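Local coordinates for integron cassette protein (Vibrio cholerae, PDB 3FY6) that is of unknown function but adopts a novel fold, as a mobile integron cassette product, and pairs with a second copy of itself, at residues V105-W108 with V109-T113; S58-T61 with L62-M66; E37-G41 with A42-K46; P117-D120 with F121-K124. All blocks are in the same frame, centred on the assembly; numbering follows the deposited sequence.

The four contacts are all local, and they show how short-range ties build a fold that long-range packing then joins. Interaction 3 closes a hairpin and interaction 2 caps the short helix lying against it; their centres are about 9 Å apart, and S58 N lies 3.0 Å from K46 O, a probable hydrogen bond. Interaction 1 is a turn of helix 95-114, with its nearest atoms about 4 Å from interaction 2. Interaction 4 lies beyond that helix, its centre about 19 Å from that of interaction 1, yet its P117 and W122 pack on W108 and V105 of the second subunit. The two contacts thus meet across the dimer.

Interaction 1: V105-W108 with V109-T113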
ATOM      1  N   VAL A 105       3.664   9.996  -8.747  1.00 11.04           N
ATOM      2  CA  VAL A 105       3.480   9.124  -7.595  1.00 15.23           C
ATOM      3  C   VAL A 105       2.406   9.702  -6.663  1.00 21.13           C
ATOM      4  O   VAL A 105       1.546   8.975  -6.161  1.00 16.69           O
ATOM      5  CB  VAL A 105       4.773   8.903  -6.816  1.00 15.44           C
ATOM      6  CG1 VAL A 105       4.493   8.033  -5.601  1.00 15.15           C
ATOM      7  CG2 VAL A 105       5.816   8.241  -7.709  1.00 14.03           C
ATOM      8  N   ALA A 106       2.446  11.017  -6.447  1.00 16.90           N
ATOM      9  CA  ALA A 106       1.431  11.666  -5.621  1.00 15.40           C
ATOM     10  C   ALA A 106       0.060  11.466  -6.239  1.00 17.15           C
ATOM     11  O   ALA A 106      -0.910  11.175  -5.539  1.00 14.88           O
ATOM     12  CB  ALA A 106       1.732  13.168  -5.448  1.00 14.99           C
ATOM     13  N   GLN A 107      -0.011  11.614  -7.560  1.00 14.11           N
ATOM     14  CA  GLN A 107      -1.255  11.433  -8.291  1.00 16.49           C
ATOM     15  C   GLN A 107      -1.817  10.025  -8.089  1.00 20.33           C
ATOM     16  O   GLN A 107      -3.033   9.840  -7.927  1.00 14.12           O
ATOM     17  CB  GLN A 107      -1.025  11.710  -9.777  1.00 22.12           C
ATOM     18  CG  GLN A 107      -2.221  11.479 -10.684  1.00 29.49           C
ATOM     19  CD  GLN A 107      -1.859  11.652 -12.148  1.00 43.77           C
ATOM     20  OE1 GLN A 107      -0.981  12.445 -12.487  1.00 48.62           O
ATOM     21  NE2 GLN A 107      -2.523  10.902 -13.020  1.00 50.61           N
ATOM     22  N   TRP A 108      -0.929   9.034  -8.105  1.00 13.53           N
ATOM     23  CA  TRP A 108      -1.316   7.650  -7.858  1.00 12.23           C
ATOM     24  C   TRP A 108      -1.896   7.493  -6.445  1.00 14.48           C
ATOM     25  O   TRP A 108      -2.965   6.909  -6.249  1.00 13.77           O
ATOM     26  CB  TRP A 108      -0.099   6.737  -8.010  1.00  9.91           C
ATOM     27  CG  TRP A 108      -0.407   5.265  -7.899  1.00 13.27           C
ATOM     28  CD1 TRP A 108      -1.558   4.636  -8.270  1.00 10.13           C
ATOM     29  CD2 TRP A 108       0.483   4.236  -7.447  1.00 12.40           C
ATOM     30  NE1 TRP A 108      -1.447   3.278  -8.063  1.00 14.78           N
ATOM     31  CE2 TRP A 108      -0.206   3.008  -7.551  1.00 11.01           C
ATOM     32  CE3 TRP A 108       1.787   4.236  -6.947  1.00 16.56           C
ATOM     33  CZ2 TRP A 108       0.364   1.801  -7.171  1.00 15.19           C
ATOM     34  CZ3 TRP A 108       2.357   3.029  -6.575  1.00 17.55           C
ATOM     35  CH2 TRP A 108       1.652   1.831  -6.698  1.00 15.83           C
ATOM     36  N   VAL A 109      -1.175   8.004  -5.458  1.00 14.76           N
ATOM     37  CA  VAL A 109      -1.659   7.964  -4.090  1.00 12.58           C
ATOM     38  C   VAL A 109      -3.053   8.595  -4.013  1.00 15.53           C
ATOM     39  O   VAL A 109      -3.949   8.041  -3.377  1.00 15.74           O
ATOM     40  CB  VAL A 109      -0.684   8.652  -3.124  1.00 14.45           C
ATOM     41  CG1 VAL A 109      -1.298   8.779  -1.728  1.00 15.84           C
ATOM     42  CG2 VAL A 109       0.633   7.872  -3.066  1.00  8.47           C
ATOM     43  N   ASN A 110      -3.251   9.736  -4.670  1.00 11.84           N
ATOM     44  CA  ASN A 110      -4.563  10.373  -4.620  1.00 17.48           C
ATOM     45  C   ASN A 110      -5.652   9.480  -5.228  1.00 15.95           C
ATOM     46  O   ASN A 110      -6.759   9.397  -4.710  1.00 15.83           O
ATOM     47  CB  ASN A 110      -4.543  11.782  -5.247  1.00 19.27           C
ATOM     48  CG  ASN A 110      -3.706  12.775  -4.435  1.00 20.21           C
ATOM     49  OD1 ASN A 110      -3.102  13.704  -4.988  1.00 14.67           O
ATOM     50  ND2 ASN A 110      -3.634  12.556  -3.120  1.00 10.31           N
ATOM     51  N   LYS A 111      -5.329   8.780  -6.308  1.00 16.43           N
ATOM     52  CA  LYS A 111      -6.302   7.876  -6.917  1.00 16.67           C
ATOM     53  C   LYS A 111      -6.667   6.711  -5.983  1.00 13.43           C
ATOM     54  O   LYS A 111      -7.813   6.274  -5.933  1.00 19.44           O
ATOM     55  CB  LYS A 111      -5.785   7.343  -8.257  1.00 17.44           C
ATOM     56  CG  LYS A 111      -5.848   8.365  -9.390  1.00 29.88           C
ATOM     57  CD  LYS A 111      -5.318   7.751 -10.680  1.00 44.84           C
ATOM     58  CE  LYS A 111      -4.997   8.799 -11.742  1.00 48.10           C
ATOM     59  NZ  LYS A 111      -4.278   8.187 -12.905  1.00 48.35           N
ATOM     60  N   VAL A 112      -5.673   6.209  -5.263  1.00 14.04           N
ATOM     61  CA  VAL A 112      -5.871   5.134  -4.299  1.00 15.28           C
ATOM     62  C   VAL A 112      -6.858   5.576  -3.218  1.00 20.48           C
ATOM     63  O   VAL A 112      -7.834   4.883  -2.919  1.00 17.09           O
ATOM     64  CB  VAL A 112      -4.526   4.739  -3.668  1.00 13.63           C
ATOM     65  CG1 VAL A 112      -4.726   3.708  -2.536  1.00 10.02           C
ATOM     66  CG2 VAL A 112      -3.597   4.178  -4.756  1.00 12.14           C
ATOM     67  N   THR A 113      -6.604   6.753  -2.654  1.00 17.24           N
ATOM     68  CA  THR A 113      -7.450   7.325  -1.615  1.00 12.62           C
ATOM     69  C   THR A 113      -8.884   7.478  -2.112  1.00 16.93           C
ATOM     70  O   THR A 113      -9.837   7.072  -1.444  1.00 23.37           O
ATOM     71  CB  THR A 113      -6.902   8.699  -1.188  1.00 17.49           C
ATOM     72  OG1 THR A 113      -5.597   8.522  -0.621  1.00 14.94           O
ATOM     73  CG2 THR A 113      -7.837   9.372  -0.157  1.00 16.73           C
TER
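V105-W108 and V109-T113 are consecutive turns of helix 95-114, joined by four i to i+4 backbone hydrogen bonds, of which V109 N to V105 O, 3.0 Å long, is nearly straight, and V112 N to W108 O, of the same length, is the last of those between the two segments. On this scaffold the main side-chain meeting is between W108 and V112. One methyl of the valine, CG2, lies over a face of the indole, 4.3 Å from the centroid of the five-membered ring and 24° off its normal, a CH-pi contact. CG2 also comes within 3.2 Å of W108 O, so the methyl sits between that carbonyl oxygen and the ring face. In the tryptophan CG lies trans to the backbone N (chi1 -175°), beside the carbonyl carbon, which carries the five-membered ring under the valine one turn on. V109 sets its CG2 3.4 Å from V105 O on the buried flank, where its side chain also meets I16 of strand 10-18. Toward solvent, Q107 and K111 run side by side with extended chains, and Q107 CG rests 4.0 Å from K111 CE. W108 NE1 is satisfied beyond its own chain, donating to V112 O of the second subunit, and the reciprocal bond is made as well; the two V112 side chains pack together. The whole is a worked case of an amphipathic helix: one flank covers the sheet and helix 77-89, another builds a symmetric helix-to-helix dimer interface.

Interaction 2: S58-T61 with L62-M66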
ATOM      1  N   SER A  58      14.766   6.205   7.642  1.00 30.77           N
ATOM      2  CA  SER A  58      14.101   6.283   8.939  1.00 26.33           C
ATOM      3  C   SER A  58      13.227   5.053   9.112  1.00 29.09           C
ATOM      4  O   SER A  58      12.711   4.521   8.131  1.00 32.80           O
ATOM      5  CB  SER A  58      13.193   7.504   8.973  1.00 34.05           C
ATOM      6  OG  SER A  58      12.274   7.443   7.892  1.00 35.02           O
ATOM      7  N   GLU A  59      13.053   4.605  10.350  1.00 25.11           N
ATOM      8  CA  GLU A  59      12.174   3.474  10.629  1.00 28.65           C
ATOM      9  C   GLU A  59      10.700   3.880  10.563  1.00 30.11           C
ATOM     10  O   GLU A  59       9.838   3.055  10.279  1.00 33.39           O
ATOM     11  CB  GLU A  59      12.498   2.852  11.991  1.00 34.17           C
ATOM     12  CG  GLU A  59      13.788   2.054  12.002  1.00 37.48           C
ATOM     13  CD  GLU A  59      14.230   1.681  13.407  1.00 46.82           C
ATOM     14  OE1 GLU A  59      13.618   2.176  14.381  1.00 43.78           O
ATOM     15  OE2 GLU A  59      15.194   0.897  13.532  1.00 52.40           O
ATOM     16  N   GLU A  60      10.417   5.148  10.847  1.00 27.06           N
ATOM     17  CA  GLU A  60       9.102   5.711  10.569  1.00 31.60           C
ATOM     18  C   GLU A  60       9.008   5.876   9.052  1.00 31.67           C
ATOM     19  O   GLU A  60       9.742   6.675   8.472  1.00 28.62           O
ATOM     20  CB  GLU A  60       8.967   7.074  11.234  1.00 39.40           C
ATOM     21  CG  GLU A  60       7.540   7.569  11.373  1.00 47.52           C
ATOM     22  CD  GLU A  60       6.843   6.961  12.565  1.00 56.85           C
ATOM     23  OE1 GLU A  60       6.856   5.717  12.694  1.00 67.53           O
ATOM     24  OE2 GLU A  60       6.287   7.723  13.379  1.00 57.92           O
ATOM     25  N   THR A  61       8.133   5.109   8.405  1.00 25.60           N
ATOM     26  CA  THR A  61       8.071   5.111   6.944  1.00 26.01           C
ATOM     27  C   THR A  61       7.166   6.218   6.412  1.00 22.14           C
ATOM     28  O   THR A  61       6.383   6.812   7.157  1.00 22.44           O
ATOM     29  CB  THR A  61       7.546   3.767   6.395  1.00 26.69           C
ATOM     30  OG1 THR A  61       6.193   3.579   6.825  1.00 24.39           O
ATOM     31  CG2 THR A  61       8.409   2.598   6.874  1.00 26.76           C
ATOM     32  N   LEU A  62       7.275   6.476   5.114  1.00 17.90           N
ATOM     33  CA  LEU A  62       6.384   7.396   4.425  1.00 20.06           C
ATOM     34  C   LEU A  62       4.942   6.970   4.633  1.00 18.72           C
ATOM     35  O   LEU A  62       4.048   7.790   4.828  1.00 22.95           O
ATOM     36  CB  LEU A  62       6.699   7.379   2.930  1.00 27.12           C
ATOM     37  CG  LEU A  62       5.982   8.441   2.112  1.00 25.98           C
ATOM     38  CD1 LEU A  62       6.372   9.811   2.631  1.00 25.22           C
ATOM     39  CD2 LEU A  62       6.334   8.298   0.649  1.00 30.71           C
ATOM     40  N   GLN A  63       4.725   5.662   4.593  1.00 21.13           N
ATOM     41  CA  GLN A  63       3.407   5.102   4.800  1.00 26.83           C
ATOM     42  C   GLN A  63       2.876   5.476   6.188  1.00 27.24           C
ATOM     43  O   GLN A  63       1.717   5.874   6.331  1.00 26.08           O
ATOM     44  CB  GLN A  63       3.454   3.580   4.597  1.00 30.27           C
ATOM     45  CG  GLN A  63       3.750   3.155   3.141  1.00 38.25           C
ATOM     46  CD  GLN A  63       5.236   3.255   2.735  1.00 37.57           C
ATOM     47  OE1 GLN A  63       6.140   3.060   3.554  1.00 31.28           O
ATOM     48  NE2 GLN A  63       5.481   3.534   1.453  1.00 21.97           N
ATOM     49  N   ASP A  64       3.729   5.364   7.205  1.00 22.17           N
ATOM     50  CA  ASP A  64       3.350   5.717   8.572  1.00 25.14           C
ATOM     51  C   ASP A  64       2.858   7.157   8.683  1.00 24.02           C
ATOM     52  O   ASP A  64       1.809   7.413   9.268  1.00 27.23           O
ATOM     53  CB  ASP A  64       4.524   5.512   9.539  1.00 35.68           C
ATOM     54  CG  ASP A  64       4.840   4.043   9.782  1.00 48.11           C
ATOM     55  OD1 ASP A  64       3.970   3.185   9.513  1.00 46.13           O
ATOM     56  OD2 ASP A  64       5.965   3.747  10.245  1.00 51.90           O
ATOM     57  N   ILE A  65       3.618   8.105   8.139  1.00 21.93           N
ATOM     58  CA  ILE A  65       3.229   9.512   8.278  1.00 31.80           C
ATOM     59  C   ILE A  65       1.966   9.820   7.477  1.00 28.99           C
ATOM     60  O   ILE A  65       1.120  10.594   7.915  1.00 31.61           O
ATOM     61  CB  ILE A  65       4.387  10.519   7.979  1.00 29.75           C
ATOM     62  CG1 ILE A  65       4.781  10.515   6.509  1.00 40.11           C
ATOM     63  CG2 ILE A  65       5.609  10.205   8.845  1.00 34.14           C
ATOM     64  CD1 ILE A  65       6.079  11.282   6.231  1.00 36.10           C
HETATM   65  N   MSE A  66       1.826   9.188   6.317  1.00 24.92           N
HETATM   66  CA  MSE A  66       0.597   9.320   5.549  1.00 25.21           C
HETATM   67  C   MSE A  66      -0.624   8.692   6.247  1.00 22.39           C
HETATM   68  O   MSE A  66      -1.745   9.195   6.105  1.00 17.78           O
HETATM   69  CB  MSE A  66       0.779   8.756   4.141  1.00 17.48           C
HETATM   70  CG  MSE A  66       1.743   9.572   3.289  1.00 15.19           C
HETATM   71 SE   MSE A  66       1.642   8.998   1.431  0.74 23.70          SE
HETATM   72  CE  MSE A  66       2.964  10.203   0.631  1.00 20.73           C
TER
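T61 and D64 exchange hydrogen bonds across the start of helix 62-67. D64 N donates to T61 OG1 at 3.1 Å, and in return T61 N donates to D64 OD2 at 3.2 Å, the second bond nearly straight at 165°. The two together make a capping box with T61 as N-cap. The carboxylate is met from above its plane, 49° out of it. The threonine hydroxyl can reach forward because OG1 sits between the backbone N and the carbonyl carbon (chi1 64°), the rotamer that aims it at the first turn. Behind this pair, I65 N closes the turn on T61 O with a bond of 3.2 Å, and D64 CB lies 3.3 Å from the same carbonyl oxygen. A second shell holds the approach to the cap. S58 OG donates to E60 O at 2.7 Å and so pins the bend that leads into T61. E60 folds its bent chain back toward the helix, CG resting 4.1 Å from I65 CG2, while L62 and I65 press on I45 of the neighbouring hairpin and T61, L62 and Q63 meet Q78 of helix 77-89. The folded chain of E60 brings OE1 within 3.3 Å of D64 OD2, with the carboxylate planes almost perpendicular. Two acids so close would probably raise the affinity of one of them for a proton, whereas the helix N-terminus and the bond from T61 N would be expected to favour negative charge on D64.

Interaction 3: E37-G41 with A42-K46; sequences EISMG and AVTIK
S39 and T44 face each other across a non-hydrogen-bonded pair of the antiparallel hairpin, and their hydroxyls turn together: S39 OG and T44 OG1 lie 2.8 Å apart in a hydrogen bond whose proton either could supply. Both oxygens lie trans to their carbonyl carbons (chi1 -69° and -59°), which turns each across the gap between the strands toward the other. T44 CG2 lies instead beside E37, 3.7 Å from OE1. On the same face E37 and K46 form the next such pair, their chains crossing at an angle, so that K46 CD touches E37 OE2 at 3.4 Å while the ammonium passes beyond it. One water completes this link, donating to E37 OE2 and accepting from K46 NZ, each at 2.7 Å. K46 also makes a cation-pi contact with Y35. The other face is apolar: I38 CB meets I45 CG1 at 4.0 Å, and both isoleucines pack under L62 of helix 62-67. Between the faces, I38 and I45 exchange two backbone bonds, and M40 and V43 two more, closing on a type II' turn whose first corner is G41, at the positive phi that glycine favours. The hairpin thus divides its chemistry by face: charge and hydroxyl pairing is left to the outer side, where water mediates between E37 and K46, and hydrocarbon is kept for the helix.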
ATOM      1  N   GLU A  37      15.074  14.148   2.132  1.00 25.42           N
ATOM      2  CA  GLU A  37      14.138  14.312   3.237  1.00 27.46           C
ATOM      3  C   GLU A  37      12.730  14.543   2.726  1.00 25.69           C
ATOM      4  O   GLU A  37      12.532  15.109   1.654  1.00 27.28           O
ATOM      5  CB  GLU A  37      14.562  15.451   4.160  1.00 33.76           C
ATOM      6  CG  GLU A  37      15.894  15.208   4.850  1.00 43.95           C
ATOM      7  CD  GLU A  37      16.204  16.242   5.915  1.00 56.43           C
ATOM      8  OE1 GLU A  37      15.572  17.323   5.913  1.00 60.07           O
ATOM      9  OE2 GLU A  37      17.085  15.967   6.757  1.00 64.17           O
ATOM     10  N   ILE A  38      11.756  14.073   3.495  1.00 22.09           N
ATOM     11  CA  ILE A  38      10.350  14.274   3.176  1.00 25.08           C
ATOM     12  C   ILE A  38       9.679  14.835   4.414  1.00 27.26           C
ATOM     13  O   ILE A  38       9.706  14.214   5.487  1.00 23.64           O
ATOM     14  CB  ILE A  38       9.660  12.961   2.781  1.00 24.51           C
ATOM     15  CG1 ILE A  38      10.399  12.298   1.612  1.00 23.00           C
ATOM     16  CG2 ILE A  38       8.193  13.200   2.430  1.00 23.99           C
ATOM     17  CD1 ILE A  38      10.197  10.786   1.554  1.00 22.66           C
ATOM     18  N   SER A  39       9.097  16.020   4.265  1.00 21.30           N
ATOM     19  CA  SER A  39       8.462  16.710   5.381  1.00 26.74           C
ATOM     20  C   SER A  39       6.968  16.881   5.170  1.00 25.88           C
ATOM     21  O   SER A  39       6.508  17.171   4.068  1.00 22.35           O
ATOM     22  CB  SER A  39       9.104  18.085   5.590  1.00 30.39           C
ATOM     23  OG  SER A  39      10.430  17.955   6.068  1.00 34.37           O
HETATM   24  N   MSE A  40       6.219  16.699   6.247  1.00 33.78           N
HETATM   25  CA  MSE A  40       4.801  16.988   6.269  1.00 26.91           C
HETATM   26  C   MSE A  40       4.600  17.737   7.566  1.00 30.43           C
HETATM   27  O   MSE A  40       4.719  17.154   8.646  1.00 28.16           O
HETATM   28  CB  MSE A  40       3.994  15.690   6.291  1.00 30.48           C
HETATM   29  CG  MSE A  40       2.646  15.777   5.575  1.00 40.55           C
HETATM   30 SE   MSE A  40       1.226  16.769   6.495  0.37 54.05          SE
HETATM   31  CE  MSE A  40       1.516  16.136   8.319  1.00 48.19           C
ATOM     32  N   GLY A  41       4.330  19.033   7.472  1.00 34.46           N
ATOM     33  CA  GLY A  41       4.218  19.853   8.664  1.00 34.81           C
ATOM     34  C   GLY A  41       5.486  19.784   9.493  1.00 38.20           C
ATOM     35  O   GLY A  41       6.570  20.098   9.009  1.00 42.33           O
ATOM     36  N   ALA A  42       5.357  19.354  10.742  1.00 41.44           N
ATOM     37  CA  ALA A  42       6.498  19.331  11.654  1.00 44.80           C
ATOM     38  C   ALA A  42       7.305  18.029  11.593  1.00 42.81           C
ATOM     39  O   ALA A  42       8.325  17.892  12.272  1.00 42.54           O
ATOM     40  CB  ALA A  42       6.030  19.596  13.080  1.00 50.34           C
ATOM     41  N   VAL A  43       6.855  17.078  10.780  1.00 30.19           N
ATOM     42  CA  VAL A  43       7.472  15.759  10.752  1.00 28.74           C
ATOM     43  C   VAL A  43       8.381  15.579   9.545  1.00 29.02           C
ATOM     44  O   VAL A  43       7.977  15.836   8.418  1.00 32.01           O
ATOM     45  CB  VAL A  43       6.411  14.652  10.707  1.00 33.30           C
ATOM     46  CG1 VAL A  43       7.068  13.321  10.466  1.00 30.68           C
ATOM     47  CG2 VAL A  43       5.598  14.634  11.998  1.00 39.89           C
ATOM     48  N   THR A  44       9.598  15.112   9.789  1.00 30.01           N
ATOM     49  CA  THR A  44      10.557  14.878   8.720  1.00 28.49           C
ATOM     50  C   THR A  44      11.158  13.478   8.825  1.00 33.13           C
ATOM     51  O   THR A  44      11.664  13.090   9.878  1.00 26.63           O
ATOM     52  CB  THR A  44      11.713  15.908   8.760  1.00 31.24           C
ATOM     53  OG1 THR A  44      11.188  17.237   8.641  1.00 32.30           O
ATOM     54  CG2 THR A  44      12.694  15.653   7.622  1.00 29.52           C
ATOM     55  N   ILE A  45      11.092  12.718   7.735  1.00 26.44           N
ATOM     56  CA  ILE A  45      11.829  11.465   7.642  1.00 28.08           C
ATOM     57  C   ILE A  45      12.972  11.631   6.646  1.00 27.96           C
ATOM     58  O   ILE A  45      12.943  12.530   5.796  1.00 19.80           O
ATOM     59  CB  ILE A  45      10.930  10.287   7.241  1.00 30.35           C
ATOM     60  CG1 ILE A  45      10.376  10.486   5.829  1.00 24.09           C
ATOM     61  CG2 ILE A  45       9.804  10.116   8.259  1.00 24.35           C
ATOM     62  CD1 ILE A  45       9.446   9.387   5.379  1.00 22.48           C
ATOM     63  N   LYS A  46      13.984  10.779   6.765  1.00 20.48           N
ATOM     64  CA  LYS A  46      15.210  10.969   6.010  1.00 25.49           C
ATOM     65  C   LYS A  46      15.783   9.672   5.479  1.00 24.44           C
ATOM     66  O   LYS A  46      15.826   8.668   6.196  1.00 26.07           O
ATOM     67  CB  LYS A  46      16.261  11.657   6.889  1.00 29.46           C
ATOM     68  CG  LYS A  46      17.601  11.845   6.199  1.00 33.32           C
ATOM     69  CD  LYS A  46      18.482  12.826   6.945  1.00 34.12           C
ATOM     70  CE  LYS A  46      19.864  12.875   6.331  1.00 41.20           C
ATOM     71  NZ  LYS A  46      20.712  13.935   6.945  1.00 50.55           N
TER
HETATM   72  O   HOH W   1      19.591  16.262   7.715  1.00 49.39           O

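Interaction 4: P117-D120 with F121-K124; sequences PNSD and FWRK
F121 opens the second segment against S119, the N-cap of helix 120-125, its CB 3.7 Å from S119 OG. Its ring is turned edge-on to the next residue, setting CD2 above the centre of the W122 indole, and it also meets the ring of H83 in the second subunit. W122 takes up the cap: its backbone N donates to S119 OG at 3.2 Å, in a nearly linear bond. The indole folds back over the approach to the helix, where P117 CB comes 3.6 Å from CD1 and S119 OG 3.3 Å from that same carbon. The polar ends here have partners on the second subunit as well, for S119 OG also bonds to E101 OE1 and W122 NE1 to E101 O there. R123 follows with two grips on the preceding loop. Its backbone N reaches S119 O at 2.9 Å, closing the first turn, and its side chain, bent at chi3 (49°), curls back so that NH1 donates to N118 OD1 at 2.9 Å. That oxygen lies in the guanidinium plane and is used on a lone pair, although the amide stands almost perpendicular to the guanidinium (80°). D120 runs alongside the arginine, but its carboxylate stays beyond salt-bridge range. K124 ends the walk with a longer backbone bond to D120 O. The chemistry implied is a cap that serves twice: the serine hydroxyl covers a helix N-H and also meets a carboxylate of the partner chain, so the start of this terminal helix is held both by its own cap and by the second subunit.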
ATOM      1  N   PRO A 117     -12.446   1.595  -0.476  1.00 16.25           N
ATOM      2  CA  PRO A 117     -13.784   1.032  -0.257  1.00 18.06           C
ATOM      3  C   PRO A 117     -14.652   1.949   0.612  1.00 20.68           C
ATOM      4  O   PRO A 117     -14.212   2.410   1.665  1.00 21.03           O
ATOM      5  CB  PRO A 117     -13.489  -0.266   0.488  1.00 20.49           C
ATOM      6  CG  PRO A 117     -12.144  -0.667   0.011  1.00 25.59           C
ATOM      7  CD  PRO A 117     -11.384   0.636  -0.138  1.00 20.59           C
ATOM      8  N   ASN A 118     -15.879   2.194   0.176  1.00 17.48           N
ATOM      9  CA  ASN A 118     -16.743   3.159   0.846  1.00 21.67           C
ATOM     10  C   ASN A 118     -18.079   2.573   1.303  1.00 25.06           C
ATOM     11  O   ASN A 118     -19.039   3.308   1.515  1.00 21.68           O
ATOM     12  CB  ASN A 118     -16.991   4.359  -0.070  1.00 26.11           C
ATOM     13  CG  ASN A 118     -17.639   5.523   0.656  1.00 24.98           C
ATOM     14  OD1 ASN A 118     -17.205   5.914   1.742  1.00 21.50           O
ATOM     15  ND2 ASN A 118     -18.679   6.086   0.052  1.00 22.20           N
ATOM     16  N   SER A 119     -18.143   1.250   1.441  1.00 25.77           N
ATOM     17  CA  SER A 119     -19.313   0.621   2.049  1.00 21.50           C
ATOM     18  C   SER A 119     -19.360   1.074   3.498  1.00 16.89           C
ATOM     19  O   SER A 119     -18.325   1.435   4.073  1.00 19.18           O
ATOM     20  CB  SER A 119     -19.222  -0.914   1.983  1.00 20.76           C
ATOM     21  OG  SER A 119     -18.226  -1.391   2.873  1.00 20.82           O
ATOM     22  N   ASP A 120     -20.553   1.067   4.083  1.00 25.87           N
ATOM     23  CA  ASP A 120     -20.725   1.446   5.482  1.00 27.70           C
ATOM     24  C   ASP A 120     -19.852   0.592   6.389  1.00 23.64           C
ATOM     25  O   ASP A 120     -19.311   1.067   7.378  1.00 26.49           O
ATOM     26  CB  ASP A 120     -22.200   1.348   5.897  1.00 27.09           C
ATOM     27  CG  ASP A 120     -23.023   2.516   5.375  1.00 41.65           C
ATOM     28  OD1 ASP A 120     -22.446   3.384   4.681  1.00 55.78           O
ATOM     29  OD2 ASP A 120     -24.233   2.580   5.662  1.00 43.03           O
ATOM     30  N   PHE A 121     -19.705  -0.676   6.040  1.00 21.57           N
ATOM     31  CA  PHE A 121     -18.812  -1.534   6.795  1.00 21.00           C
ATOM     32  C   PHE A 121     -17.390  -0.979   6.811  1.00 15.45           C
ATOM     33  O   PHE A 121     -16.802  -0.787   7.874  1.00 18.50           O
ATOM     34  CB  PHE A 121     -18.802  -2.944   6.225  1.00 24.74           C
ATOM     35  CG  PHE A 121     -17.901  -3.872   6.963  1.00 22.66           C
ATOM     36  CD1 PHE A 121     -18.280  -4.387   8.196  1.00 26.11           C
ATOM     37  CD2 PHE A 121     -16.668  -4.219   6.443  1.00 18.58           C
ATOM     38  CE1 PHE A 121     -17.445  -5.245   8.892  1.00 27.68           C
ATOM     39  CE2 PHE A 121     -15.833  -5.088   7.129  1.00 23.04           C
ATOM     40  CZ  PHE A 121     -16.222  -5.595   8.361  1.00 24.27           C
ATOM     41  N   TRP A 122     -16.828  -0.718   5.636  1.00 15.50           N
ATOM     42  CA  TRP A 122     -15.439  -0.252   5.591  1.00 17.33           C
ATOM     43  C   TRP A 122     -15.236   1.159   6.186  1.00 21.98           C
ATOM     44  O   TRP A 122     -14.216   1.427   6.830  1.00 18.01           O
ATOM     45  CB  TRP A 122     -14.858  -0.372   4.185  1.00 16.97           C
ATOM     46  CG  TRP A 122     -14.606  -1.817   3.818  1.00 14.43           C
ATOM     47  CD1 TRP A 122     -15.116  -2.494   2.753  1.00 12.81           C
ATOM     48  CD2 TRP A 122     -13.801  -2.756   4.548  1.00 15.73           C
ATOM     49  NE1 TRP A 122     -14.664  -3.803   2.764  1.00 14.32           N
ATOM     50  CE2 TRP A 122     -13.864  -3.985   3.861  1.00 17.41           C
ATOM     51  CE3 TRP A 122     -13.028  -2.670   5.714  1.00 12.28           C
ATOM     52  CZ2 TRP A 122     -13.188  -5.127   4.306  1.00 19.21           C
ATOM     53  CZ3 TRP A 122     -12.367  -3.806   6.163  1.00 11.00           C
ATOM     54  CH2 TRP A 122     -12.447  -5.018   5.453  1.00 12.18           C
ATOM     55  N   ARG A 123     -16.221   2.038   6.007  1.00 18.48           N
ATOM     56  CA  ARG A 123     -16.121   3.410   6.512  1.00 19.59           C
ATOM     57  C   ARG A 123     -16.000   3.438   8.034  1.00 24.23           C
ATOM     58  O   ARG A 123     -15.340   4.304   8.603  1.00 29.71           O
ATOM     59  CB  ARG A 123     -17.341   4.221   6.073  1.00 21.82           C
ATOM     60  CG  ARG A 123     -17.429   4.444   4.575  1.00 20.66           C
ATOM     61  CD  ARG A 123     -18.826   4.887   4.158  1.00 27.07           C
ATOM     62  NE  ARG A 123     -19.337   5.979   4.986  1.00 27.20           N
ATOM     63  CZ  ARG A 123     -19.086   7.271   4.774  1.00 35.15           C
ATOM     64  NH1 ARG A 123     -18.314   7.645   3.757  1.00 29.21           N
ATOM     65  NH2 ARG A 123     -19.601   8.191   5.588  1.00 34.42           N
ATOM     66  N   LYS A 124     -16.654   2.491   8.690  1.00 24.28           N
ATOM     67  CA  LYS A 124     -16.602   2.385  10.139  1.00 36.44           C
ATOM     68  C   LYS A 124     -15.196   2.021  10.595  1.00 33.75           C
ATOM     69  O   LYS A 124     -14.792   2.314  11.719  1.00 33.65           O
ATOM     70  CB  LYS A 124     -17.598   1.331  10.633  1.00 41.31           C
ATOM     71  CG  LYS A 124     -17.660   1.202  12.144  1.00 55.31           C
ATOM     72  CD  LYS A 124     -18.697   0.165  12.575  1.00 64.00           C
ATOM     73  CE  LYS A 124     -18.750   0.008  14.095  1.00 66.12           C
ATOM     74  NZ  LYS A 124     -19.378   1.176  14.780  1.00 70.50           N
TER